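PDB 3MCU: dipicolinate synthase, B chain from Bacillus cereus, which probably acts together with its partner subunit DpaA to convert dihydrodipicolinate to dipicolinate during sporulation, an oxidation that uses NADP. Local coordinates for residues 126-131 with 153-158. Numbering follows the deposited sequence.
Sequences LAVSTN and VPFGQD
Val128 lays its methyl CG2 against the root of the Phe155 side chain, 3.7 Å from Phe155 CB and 3.8 Å from Phe155 CG, so that it meets the ring obliquely where the ring joins the chain. Both groups lean into this meeting from first torsions that set them between their own backbone N and carbonyl carbon: CG2 of Val128, and CG of Phe155 with chi1 64°. Nearer the start of the segments a second apolar pair forms: Ala127 CB rests on Val153 CG2 at 3.9 Å, the branch of Val153 that stands beside its backbone N.

Between 126-131 and 153-158 one direct backbone bond forms, continuing the pairing that Leu126 makes with Tyr151 earlier in strand 150-156. Val153 N donates to Leu126 O over 2.9 Å in a nearly straight line (169°), with the donor tilted out of the carbonyl plane. Past this point the backbones spread, and a water takes over as bridge. It donates to Leu126 O and to Val153 O, the latter at 2.8 Å, and accepts from Val128 N, joining three main-chain groups. Leu126 O is thus gripped by both an amide and the water, while Val153 O also lies in plane at the edge of the Phe155 ring.

The two strands are parallel neighbours in the beta-alpha-beta unit of strand 124-130, helix 138-145 and strand 150-156, in a protein of the Flavoprotein family. The widening is bordered by the short antiparallel strand 167-169, which bonds through Ala169 to Val128 and through Met167 to Thr130; its side chains touch Ala127, Val153 and Phe155. Strand 87-94 continues the sheet, its Ile90 and Leu93 hydrogen-bonding to the backbone of Ala127 and packing on the side chain of Leu126.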
loop_
_atom_site.group_PDB
_atom_site.type_symbol
_atom_site.label_atom_id
_atom_site.label_comp_id
_atom_site.label_asym_id
_atom_site.label_seq_id
_atom_site.Cartn_x
_atom_site.Cartn_y
_atom_site.Cartn_z
ATOM N N LEU D 126 7.213 -20.522 2.453
ATOM C CA LEU D 126 6.737 -20.003 3.729
ATOM C C LEU D 126 5.604 -20.873 4.277
ATOM O O LEU D 126 4.699 -21.227 3.533
ATOM C CB LEU D 126 6.199 -18.578 3.525
ATOM C CG LEU D 126 7.150 -17.496 3.005
ATOM C CD1 LEU D 126 6.424 -16.161 2.781
ATOM C CD2 LEU D 126 8.299 -17.332 3.997
ATOM N N ALA D 127 5.640 -21.186 5.574
ATOM C CA ALA D 127 4.490 -21.800 6.274
ATOM C C ALA D 127 3.895 -20.845 7.296
ATOM O O ALA D 127 4.361 -20.764 8.439
ATOM C CB ALA D 127 4.887 -23.111 6.966
ATOM N N VAL D 128 2.847 -20.141 6.891
ATOM C CA VAL D 128 2.231 -19.146 7.744
ATOM C C VAL D 128 1.604 -19.731 8.992
ATOM O O VAL D 128 1.134 -20.872 9.006
ATOM C CB VAL D 128 1.179 -18.336 6.981
ATOM C CG1 VAL D 128 1.809 -17.755 5.716
ATOM C CG2 VAL D 128 0.012 -19.211 6.612
ATOM N N SER D 129 1.619 -18.910 10.037
ATOM C CA SER D 129 0.951 -19.183 11.297
ATOM C C SER D 129 0.771 -17.884 12.083
ATOM O O SER D 129 1.651 -17.478 12.830
ATOM C CB SER D 129 1.774 -20.142 12.140
ATOM O OG SER D 129 1.165 -20.293 13.416
ATOM N N THR D 130 -0.371 -17.234 11.922
ATOM C CA THR D 130 -0.635 -16.029 12.679
ATOM C C THR D 130 -2.132 -15.863 12.893
ATOM O O THR D 130 -2.923 -16.188 12.007
ATOM C CB THR D 130 -0.019 -14.777 11.986
ATOM O OG1 THR D 130 -0.180 -13.630 12.824
ATOM C CG2 THR D 130 -0.657 -14.515 10.636
ATOM N N ASN D 131 -2.512 -15.352 14.067
ATOM C CA ASN D 131 -3.923 -15.162 14.411
ATOM C C ASN D 131 -4.517 -13.874 13.826
ATOM O O ASN D 131 -5.693 -13.575 14.051
ATOM C CB ASN D 131 -4.139 -15.228 15.938
ATOM C CG ASN D 131 -3.569 -14.010 16.678
ATOM O OD1 ASN D 131 -3.469 -12.918 16.116
ATOM N ND2 ASN D 131 -3.210 -14.195 17.945
ATOM N N VAL D 153 3.197 -22.996 1.771
ATOM C CA VAL D 153 2.651 -24.281 2.152
ATOM C C VAL D 153 1.144 -24.041 2.264
ATOM O O VAL D 153 0.722 -23.060 2.897
ATOM C CB VAL D 153 3.232 -24.747 3.500
ATOM C CG1 VAL D 153 2.646 -26.118 3.904
ATOM C CG2 VAL D 153 4.760 -24.803 3.432
ATOM N N PRO D 154 0.327 -24.895 1.619
ATOM C CA PRO D 154 -1.133 -24.692 1.677
ATOM C C PRO D 154 -1.609 -24.419 3.098
ATOM O O PRO D 154 -1.122 -25.042 4.051
ATOM C CB PRO D 154 -1.692 -26.028 1.159
ATOM C CG PRO D 154 -0.612 -26.524 0.212
ATOM C CD PRO D 154 0.689 -26.105 0.852
ATOM N N PHE D 155 -2.558 -23.498 3.239
ATOM C CA PHE D 155 -2.936 -22.981 4.550
ATOM C C PHE D 155 -4.405 -22.595 4.587
ATOM O O PHE D 155 -5.065 -22.485 3.542
ATOM C CB PHE D 155 -2.101 -21.735 4.886
ATOM C CG PHE D 155 -2.352 -20.574 3.951
ATOM C CD1 PHE D 155 -3.366 -19.650 4.215
ATOM C CD2 PHE D 155 -1.580 -20.404 2.812
ATOM C CE1 PHE D 155 -3.601 -18.595 3.358
ATOM C CE2 PHE D 155 -1.798 -19.332 1.947
ATOM C CZ PHE D 155 -2.805 -18.433 2.212
ATOM N N GLY D 156 -4.902 -22.365 5.795
ATOM C CA GLY D 156 -6.272 -21.921 5.995
ATOM C C GLY D 156 -6.588 -21.627 7.449
ATOM O O GLY D 156 -5.699 -21.600 8.292
ATOM N N GLN D 157 -7.868 -21.420 7.744
ATOM C CA GLN D 157 -8.318 -21.233 9.118
ATOM C C GLN D 157 -8.188 -22.527 9.928
ATOM O O GLN D 157 -8.653 -23.577 9.499
ATOM C CB GLN D 157 -9.759 -20.740 9.120
ATOM C CG GLN D 157 -9.917 -19.404 8.409
ATOM C CD GLN D 157 -11.339 -18.882 8.445
ATOM O OE1 GLN D 157 -12.120 -19.139 7.534
ATOM N NE2 GLN D 157 -11.681 -18.145 9.501
ATOM N N ASP D 158 -7.528 -22.441 11.082
ATOM C CA ASP D 158 -7.339 -23.585 11.969
ATOM C C ASP D 158 -8.362 -23.591 13.102
ATOM O O ASP D 158 -8.482 -24.568 13.822
ATOM C CB ASP D 158 -5.940 -23.580 12.591
ATOM C CG ASP D 158 -5.620 -22.270 13.338
ATOM O OD1 ASP D 158 -4.999 -22.328 14.420
ATOM O OD2 ASP D 158 -5.961 -21.175 12.836
HETATM O O HOH W 1 1.898 -20.994 4.320
#